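Local coordinates for putative immunoglobulin A1 protease (Bacteroides ovatus, PDB 3N6Z), which is of unproven function but is probably a hydrolase, a putative immunoglobulin A1 protease, whose parallel strands stack rung upon rung like a beta-solenoid, at residues S12-V16 against T56-R62; L75-M81 against H107-F112; V169-T173 against F359-E363. All blocks are in the same frame, centred on the assembly; numbering follows the deposited sequence. Where two conformers were deposited one is given.

Contact 1 (S12-V16 against T56-R62)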
# COMPACT_ATOMS: atom_id res chain seq x y z
N SER A 12 15.14 24.98 -10.02
CA SER A 12 14.99 24.01 -8.90
C SER A 12 14.70 24.70 -7.57
O SER A 12 15.28 25.75 -7.28
CB SER A 12 16.25 23.13 -8.75
OG SER A 12 17.32 23.74 -8.04
N TYR A 13 13.83 24.09 -6.76
CA TYR A 13 13.71 24.50 -5.35
C TYR A 13 14.70 23.84 -4.42
O TYR A 13 14.74 24.20 -3.24
CB TYR A 13 12.32 24.30 -4.77
CG TYR A 13 11.92 22.91 -4.35
CD1 TYR A 13 11.57 21.96 -5.31
CD2 TYR A 13 11.83 22.57 -3.01
CE1 TYR A 13 11.18 20.72 -4.95
CE2 TYR A 13 11.42 21.32 -2.63
CZ TYR A 13 11.12 20.40 -3.58
OH TYR A 13 10.69 19.16 -3.15
N THR A 14 15.42 22.82 -4.92
CA THR A 14 16.44 22.10 -4.14
C THR A 14 17.86 22.54 -4.59
O THR A 14 18.01 23.37 -5.55
CB THR A 14 16.31 20.57 -4.35
OG1 THR A 14 16.71 20.26 -5.68
CG2 THR A 14 14.85 20.04 -4.15
N ARG A 15 18.88 21.99 -3.92
CA ARG A 15 20.28 22.30 -4.24
C ARG A 15 20.83 21.59 -5.49
O ARG A 15 21.96 21.86 -5.92
CB ARG A 15 21.20 22.02 -3.04
CG ARG A 15 21.33 20.54 -2.67
CD ARG A 15 22.19 20.37 -1.42
NE ARG A 15 22.20 18.98 -0.96
CZ ARG A 15 21.26 18.40 -0.21
NH1 ARG A 15 20.19 19.11 0.20
NH2 ARG A 15 21.40 17.10 0.14
N VAL A 16 20.03 20.69 -6.09
CA VAL A 16 20.40 20.00 -7.35
C VAL A 16 19.44 20.50 -8.42
O VAL A 16 18.23 20.36 -8.20
CB VAL A 16 20.29 18.44 -7.27
CG1 VAL A 16 20.22 17.77 -8.69
CG2 VAL A 16 21.45 17.88 -6.41
N THR A 56 17.93 14.50 -3.11
CA THR A 56 17.69 15.84 -3.61
C THR A 56 16.93 15.72 -4.94
O THR A 56 15.95 16.45 -5.19
CB THR A 56 18.98 16.59 -3.83
OG1 THR A 56 19.71 16.64 -2.61
CG2 THR A 56 18.72 18.02 -4.33
N GLN A 57 17.34 14.77 -5.77
CA GLN A 57 16.63 14.49 -7.01
C GLN A 57 15.20 13.97 -6.76
O GLN A 57 14.26 14.33 -7.49
CB GLN A 57 17.44 13.56 -7.91
CG GLN A 57 18.74 14.21 -8.43
CD GLN A 57 19.58 13.30 -9.29
OE1 GLN A 57 19.24 12.18 -9.52
NE2 GLN A 57 20.73 13.79 -9.72
N ILE A 58 15.00 13.11 -5.77
CA ILE A 58 13.66 12.65 -5.49
C ILE A 58 12.75 13.81 -5.08
O ILE A 58 11.54 13.81 -5.40
CB ILE A 58 13.62 11.45 -4.49
CG1 ILE A 58 12.52 10.45 -4.88
CG2 ILE A 58 13.48 11.89 -3.07
CD1 ILE A 58 12.63 9.12 -4.14
N ARG A 59 13.31 14.82 -4.43
CA ARG A 59 12.57 16.03 -4.07
C ARG A 59 12.27 16.93 -5.27
O ARG A 59 11.46 17.83 -5.15
CB ARG A 59 13.29 16.78 -2.95
CG ARG A 59 13.24 15.99 -1.64
CD ARG A 59 14.27 16.43 -0.63
NE ARG A 59 14.04 17.82 -0.27
CZ ARG A 59 14.92 18.81 -0.46
NH1 ARG A 59 16.16 18.57 -0.90
NH2 ARG A 59 14.56 20.05 -0.17
N ASN A 60 12.87 16.68 -6.42
CA ASN A 60 12.56 17.42 -7.65
C ASN A 60 11.39 16.83 -8.43
O ASN A 60 10.92 17.45 -9.39
CB ASN A 60 13.79 17.56 -8.57
CG ASN A 60 14.88 18.44 -7.96
OD1 ASN A 60 14.58 19.37 -7.19
ND2 ASN A 60 16.15 18.15 -8.30
N MSE A 61 10.88 15.65 -8.03
CA MSE A 61 9.77 15.03 -8.76
C MSE A 61 8.60 16.01 -8.88
O MSE A 61 7.97 16.11 -9.93
CB MSE A 61 9.30 13.75 -8.10
CG MSE A 61 10.32 12.63 -8.12
SE MSE A 61 9.70 11.06 -7.17
CE MSE A 61 8.25 10.59 -8.40
N ARG A 62 8.25 16.66 -7.77
CA ARG A 62 7.07 17.53 -7.78
C ARG A 62 7.16 18.66 -8.80
O ARG A 62 6.15 19.12 -9.34
CB ARG A 62 6.84 18.10 -6.39
CG ARG A 62 7.97 18.95 -5.86
CD ARG A 62 7.38 19.58 -4.60
NE ARG A 62 8.19 19.48 -3.42
CZ ARG A 62 7.74 19.39 -2.16
NH1 ARG A 62 6.42 19.25 -1.82
NH2 ARG A 62 8.66 19.37 -1.20
O HOH W 1 12.90 21.52 -8.12
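Y13 and T14 reach across to R59, N60 and R62. From CB of Y13 the ring leaves with CG between its own backbone N and carbonyl carbon (chi1 79°), which lays one face over the methyl CG2 of T14, 3.7 Å from the ring plane above its centre. Further out, CE1 runs beside the R59 carbonyl and CE2 beside the R62 guanidinium. At the tip, the hydroxyl donates to R59 O, with Y13 OH and R59 O 2.5 Å apart. It also accepts two N-H groups side-on. R62 NE lies 2.5 Å from Y13 OH, unusually short, at 155°. R62 NH2 lies 2.8 Å from Y13 OH. The hydroxyl sits nearly in the R62 guanidinium plane and, with its own donation, makes three bonds. A phenylalanine here would probably leave the R59 carbonyl without this donor and set the R62 guanidinium freer to turn. R62 NH2 also binds D86 O. Next to the tyrosine, N60 uses both ends of its amide: T14 OG1 donates to N60 OD1 (2.8 Å), while N60 ND2 gives a hydrogen to V16 O (3.0 Å) and another to L38 O. A water bridges Y13 N and N60 OD1. V16 packs tightly on T56, its CB 3.4 Å from T56 CG2, and the R15 guanidinium lays a face over T56 OG1. R15 NH1 and R59 NH1 come within 4.2 Å, a like-charge proximity probably eased by the R59 salt bridge to D86. The 12-16 loop, near the N-terminus, therefore lies against helix 55-58 and the type I turn I58-M61 that leads into helix 61-64, while I58 and M61 turn to strand 50-52.

Contact 2 (L75-M81 against H107-F112)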
# COMPACT_ATOMS: atom_id res chain seq x y z
N LEU A 75 14.21 4.95 -10.38
CA LEU A 75 15.36 5.01 -9.47
C LEU A 75 16.56 4.32 -10.10
O LEU A 75 16.42 3.20 -10.63
CB LEU A 75 15.08 4.32 -8.13
CG LEU A 75 13.91 4.89 -7.30
CD1 LEU A 75 13.81 4.12 -5.98
CD2 LEU A 75 14.13 6.39 -7.04
N GLY A 76 17.71 4.96 -9.99
CA GLY A 76 19.00 4.37 -10.43
C GLY A 76 19.91 3.98 -9.28
O GLY A 76 21.03 3.51 -9.52
N ALA A 77 19.42 4.14 -8.06
CA ALA A 77 20.14 3.83 -6.81
C ALA A 77 19.11 3.75 -5.69
O ALA A 77 18.00 4.28 -5.81
CB ALA A 77 21.17 4.94 -6.49
N ASP A 78 19.51 3.16 -4.56
CA ASP A 78 18.74 3.30 -3.34
C ASP A 78 18.77 4.78 -2.94
O ASP A 78 19.75 5.48 -3.19
CB ASP A 78 19.32 2.48 -2.17
CG ASP A 78 19.22 0.97 -2.36
OD1 ASP A 78 18.46 0.50 -3.25
OD2 ASP A 78 19.91 0.27 -1.62
N ILE A 79 17.70 5.24 -2.31
CA ILE A 79 17.52 6.63 -1.94
C ILE A 79 17.28 6.70 -0.44
O ILE A 79 16.32 6.12 0.06
CB ILE A 79 16.36 7.31 -2.67
CG1 ILE A 79 16.49 7.09 -4.18
CG2 ILE A 79 16.29 8.83 -2.27
CD1 ILE A 79 17.69 7.75 -4.86
N ASP A 80 18.13 7.38 0.28
CA ASP A 80 17.93 7.54 1.73
C ASP A 80 17.45 8.97 1.96
O ASP A 80 18.20 9.93 1.73
CB ASP A 80 19.21 7.23 2.51
CG ASP A 80 18.99 7.20 4.01
OD1 ASP A 80 18.06 7.87 4.50
OD2 ASP A 80 19.80 6.53 4.70
N MSE A 81 16.20 9.08 2.43
CA MSE A 81 15.53 10.35 2.66
C MSE A 81 15.69 10.90 4.08
O MSE A 81 14.98 11.83 4.48
CB MSE A 81 14.06 10.24 2.27
CG MSE A 81 13.87 10.03 0.76
SE MSE A 81 12.02 9.94 0.21
CE MSE A 81 11.65 11.85 0.42
N HIS A 107 15.23 -1.06 -6.23
CA HIS A 107 15.89 -0.28 -5.22
C HIS A 107 14.94 0.05 -4.07
O HIS A 107 13.71 -0.11 -4.18
CB HIS A 107 16.46 1.02 -5.81
CG HIS A 107 17.45 0.80 -6.89
ND1 HIS A 107 18.75 0.41 -6.66
CD2 HIS A 107 17.33 0.91 -8.23
CE1 HIS A 107 19.37 0.29 -7.82
NE2 HIS A 107 18.54 0.59 -8.79
N VAL A 108 15.52 0.55 -2.99
CA VAL A 108 14.74 0.95 -1.82
C VAL A 108 14.86 2.45 -1.57
O VAL A 108 15.88 3.08 -1.87
CB VAL A 108 15.10 0.15 -0.55
CG1 VAL A 108 14.78 -1.36 -0.77
CG2 VAL A 108 16.52 0.39 -0.11
N ILE A 109 13.79 3.00 -1.01
CA ILE A 109 13.71 4.35 -0.48
C ILE A 109 13.66 4.20 1.04
O ILE A 109 12.71 3.60 1.60
CB ILE A 109 12.47 5.08 -0.98
CG1 ILE A 109 12.48 5.20 -2.51
CG2 ILE A 109 12.36 6.49 -0.35
CD1 ILE A 109 11.19 5.71 -3.13
N LYS A 110 14.66 4.71 1.72
CA LYS A 110 14.82 4.55 3.17
C LYS A 110 14.45 5.83 3.91
O LYS A 110 14.72 6.94 3.44
CB LYS A 110 16.28 4.18 3.53
CG LYS A 110 16.81 2.96 2.90
CD LYS A 110 18.11 2.48 3.58
CE LYS A 110 17.89 2.05 5.02
NZ LYS A 110 18.98 1.12 5.49
N ASN A 111 13.88 5.67 5.10
CA ASN A 111 13.69 6.78 6.05
C ASN A 111 12.78 7.89 5.50
O ASN A 111 12.97 9.07 5.79
CB ASN A 111 15.07 7.33 6.50
CG ASN A 111 15.94 6.25 7.10
OD1 ASN A 111 15.44 5.41 7.87
ND2 ASN A 111 17.21 6.21 6.74
N PHE A 112 11.83 7.50 4.67
CA PHE A 112 10.81 8.42 4.16
C PHE A 112 9.84 8.80 5.26
O PHE A 112 9.32 7.94 5.95
CB PHE A 112 10.07 7.78 2.98
CG PHE A 112 8.82 8.49 2.58
CD1 PHE A 112 8.87 9.81 2.17
CD2 PHE A 112 7.60 7.83 2.55
CE1 PHE A 112 7.71 10.48 1.80
CE2 PHE A 112 6.41 8.50 2.18
CZ PHE A 112 6.49 9.83 1.79
O HOH W 2 19.38 -1.78 -4.37
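H107 lays its imidazole against the bend of L75-A77, one face over the peptide there, with A77 N 3.7 Å from the ring plane above its centre. Its CG stands opposite the carbonyl carbon (chi1 -59°), which brings ND1 to D78 OD1 in a weak, long hydrogen bond; a water touches both atoms. V108 donates its backbone N to the same D78 OD1 (3.0 Å, 166°), coming from above the carboxylate plane, and its CG2 lies alongside the D78 carboxylate. V108 O then accepts I79 N, which starts the parallel ladder on 79-80, one of the two end strands of its sheet. I109, paired with I79, turns into the core: CG1 meets L75 CD1 at 3.9 Å, and CG2 packs on the selenium of M81, a selenomethionine, at 3.5 Å. K110 N binds I79 O (2.7 Å) and K110 O takes M81 N (2.8 Å), while the lysine side chain leaves D80 behind for a salt bridge with E363. N111 ND2 reaches D80 OD1 at 2.9 Å, above the carboxylate plane, and D80 OD1 also accepts A82 N. F112 closes the segment beside M81 in an oblique Met-aromatic contact, SE standing 4.9 Å from the ring centroid. One strand pairing in parallel with its successor a turn later, I79 and I109 on the inner face, D80 and K110 on the other, is characteristic of a parallel beta-solenoid.

Contact 3 (V169-T173 against F359-E363)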
# COMPACT_ATOMS: atom_id res chain seq x y z
N VAL A 169 2.80 -2.87 -7.85
CA VAL A 169 3.22 -4.22 -8.18
C VAL A 169 4.70 -4.42 -7.75
O VAL A 169 5.56 -3.57 -8.05
CB VAL A 169 3.01 -4.48 -9.69
CG1 VAL A 169 3.41 -5.88 -10.06
CG2 VAL A 169 1.54 -4.23 -10.08
N ASN A 170 5.01 -5.56 -7.14
CA ASN A 170 6.39 -5.88 -6.77
C ASN A 170 6.99 -4.80 -5.86
O ASN A 170 8.12 -4.34 -6.09
CB ASN A 170 7.32 -6.10 -7.99
CG ASN A 170 6.74 -6.98 -9.05
OD1 ASN A 170 5.96 -7.90 -8.81
ND2 ASN A 170 7.15 -6.68 -10.29
N CYS A 171 6.23 -4.39 -4.85
CA CYS A 171 6.68 -3.38 -3.91
C CYS A 171 6.54 -3.87 -2.47
O CYS A 171 5.79 -4.80 -2.19
CB CYS A 171 5.89 -2.07 -4.08
SG CYS A 171 6.14 -1.24 -5.65
N TYR A 172 7.21 -3.19 -1.55
CA TYR A 172 7.06 -3.49 -0.15
C TYR A 172 7.26 -2.26 0.69
O TYR A 172 7.87 -1.28 0.25
CB TYR A 172 7.98 -4.63 0.29
CG TYR A 172 9.45 -4.30 0.51
CD1 TYR A 172 9.91 -3.93 1.77
CD2 TYR A 172 10.39 -4.48 -0.50
CE1 TYR A 172 11.28 -3.75 2.01
CE2 TYR A 172 11.76 -4.27 -0.28
CZ TYR A 172 12.20 -3.94 0.98
OH TYR A 172 13.55 -3.79 1.22
N THR A 173 6.73 -2.32 1.91
CA THR A 173 6.92 -1.28 2.91
C THR A 173 7.22 -1.84 4.28
O THR A 173 6.75 -2.93 4.66
CB THR A 173 5.72 -0.33 3.03
OG1 THR A 173 4.62 -1.03 3.60
CG2 THR A 173 5.30 0.24 1.66
N PHE A 359 11.63 -10.21 -0.86
CA PHE A 359 12.02 -10.30 -2.25
C PHE A 359 13.49 -10.63 -2.34
O PHE A 359 14.27 -10.33 -1.43
CB PHE A 359 11.77 -8.99 -3.02
CG PHE A 359 10.33 -8.51 -3.04
CD1 PHE A 359 9.25 -9.37 -2.97
CD2 PHE A 359 10.09 -7.16 -3.19
CE1 PHE A 359 7.95 -8.88 -3.04
CE2 PHE A 359 8.81 -6.66 -3.30
CZ PHE A 359 7.75 -7.53 -3.19
N GLN A 360 13.88 -11.15 -3.49
CA GLN A 360 15.28 -11.47 -3.72
C GLN A 360 16.16 -10.22 -3.64
O GLN A 360 17.32 -10.31 -3.27
CB GLN A 360 15.41 -12.20 -5.04
CG GLN A 360 14.87 -13.63 -4.85
CD GLN A 360 14.80 -14.43 -6.09
OE1 GLN A 360 15.66 -14.31 -6.96
NE2 GLN A 360 13.77 -15.28 -6.20
N TRP A 361 15.58 -9.05 -3.94
CA TRP A 361 16.27 -7.76 -3.90
C TRP A 361 15.97 -6.91 -2.66
O TRP A 361 16.46 -5.80 -2.55
CB TRP A 361 15.95 -6.98 -5.15
CG TRP A 361 14.52 -6.81 -5.51
CD1 TRP A 361 13.82 -7.58 -6.36
CD2 TRP A 361 13.62 -5.76 -5.07
NE1 TRP A 361 12.52 -7.10 -6.48
CE2 TRP A 361 12.39 -5.97 -5.73
CE3 TRP A 361 13.74 -4.65 -4.23
CZ2 TRP A 361 11.28 -5.13 -5.56
CZ3 TRP A 361 12.66 -3.82 -4.06
CH2 TRP A 361 11.43 -4.07 -4.72
N SER A 362 15.18 -7.40 -1.71
CA SER A 362 14.89 -6.66 -0.49
C SER A 362 16.16 -6.37 0.26
O SER A 362 17.10 -7.20 0.30
CB SER A 362 13.90 -7.42 0.40
OG SER A 362 12.63 -7.59 -0.22
N GLU A 363 16.22 -5.17 0.84
CA GLU A 363 17.34 -4.81 1.70
C GLU A 363 17.39 -5.75 2.91
O GLU A 363 16.36 -6.12 3.49
CB GLU A 363 17.26 -3.35 2.14
CG GLU A 363 18.54 -2.91 2.81
CD GLU A 363 18.59 -1.47 3.20
OE1 GLU A 363 17.81 -1.09 4.09
OE2 GLU A 363 19.47 -0.74 2.70
OXT GLU A 363 18.50 -6.14 3.33
O HOH W 3 14.11 -4.67 3.73
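Y172, F359 and W361 form an aromatic cluster where the C-terminal tail folds back on strand 172-174. Y172 slides past F359 in the opposite direction, the two ring planes at 82°, and Y172 CD2 comes 3.8 Å from F359 CD2. W361 meets the adjoining atom on the same side of the tyrosine, its CZ3 at the ring edge, 3.9 Å from Y172 CE2; these planes meet at 45°, and both pairs are oblique. Within the tail, F359 CD2 covers one face of the indole near its rim. Backbone carbonyls complete the aromatic contacts: N170 O meets the indole edge, 3.3 Å from W361 CZ2, and C171 O meets the phenyl edge, 3.5 Å from F359 CZ.

Polar contacts are fewer. A chi1 of 78° tucks the Y172 ring over its own backbone and sends the hydroxyl toward the chain end, where E363 N donates to Y172 OH (3.0 Å). A water lies 2.7 Å from Y172 OH and donates to E363 O, so the terminal residue is held to the tyrosine twice over. S362 packs beside the ring; its OG accepts F359 N, bracing the type I turn F359-S362, and also bonds Y205.

Y205, from the next strand, 204-206, stacks on Y172 and meets F359 edge-to-face. On the preceding strand, 133-136, V136 touches both Y172 and E363, so the tail that follows strand 358-359 lies across several consecutive strands of the parallel sheet.

In the fold
The three contacts follow one another along the chain, contact 1 near the N-terminus and contact 3 using the very C-terminus. Contacts 1 and 2, about 14 Å between centres, meet through I58 of contact 1, which packs on L75, I79, M81 and I109; helix 55-58 thereby covers the first strand of the nine-stranded parallel sheet. Contacts 2 and 3, about 12 Å between centres, reach that same sheet and are joined by K110 to E363 and by V108 against Y172. Contacts 1 and 3 do not touch: their centres are about 25 Å apart, their nearest atoms about 12 Å. Helix 55-58 and the C-terminal tail thus both pack on early strands of the solenoid.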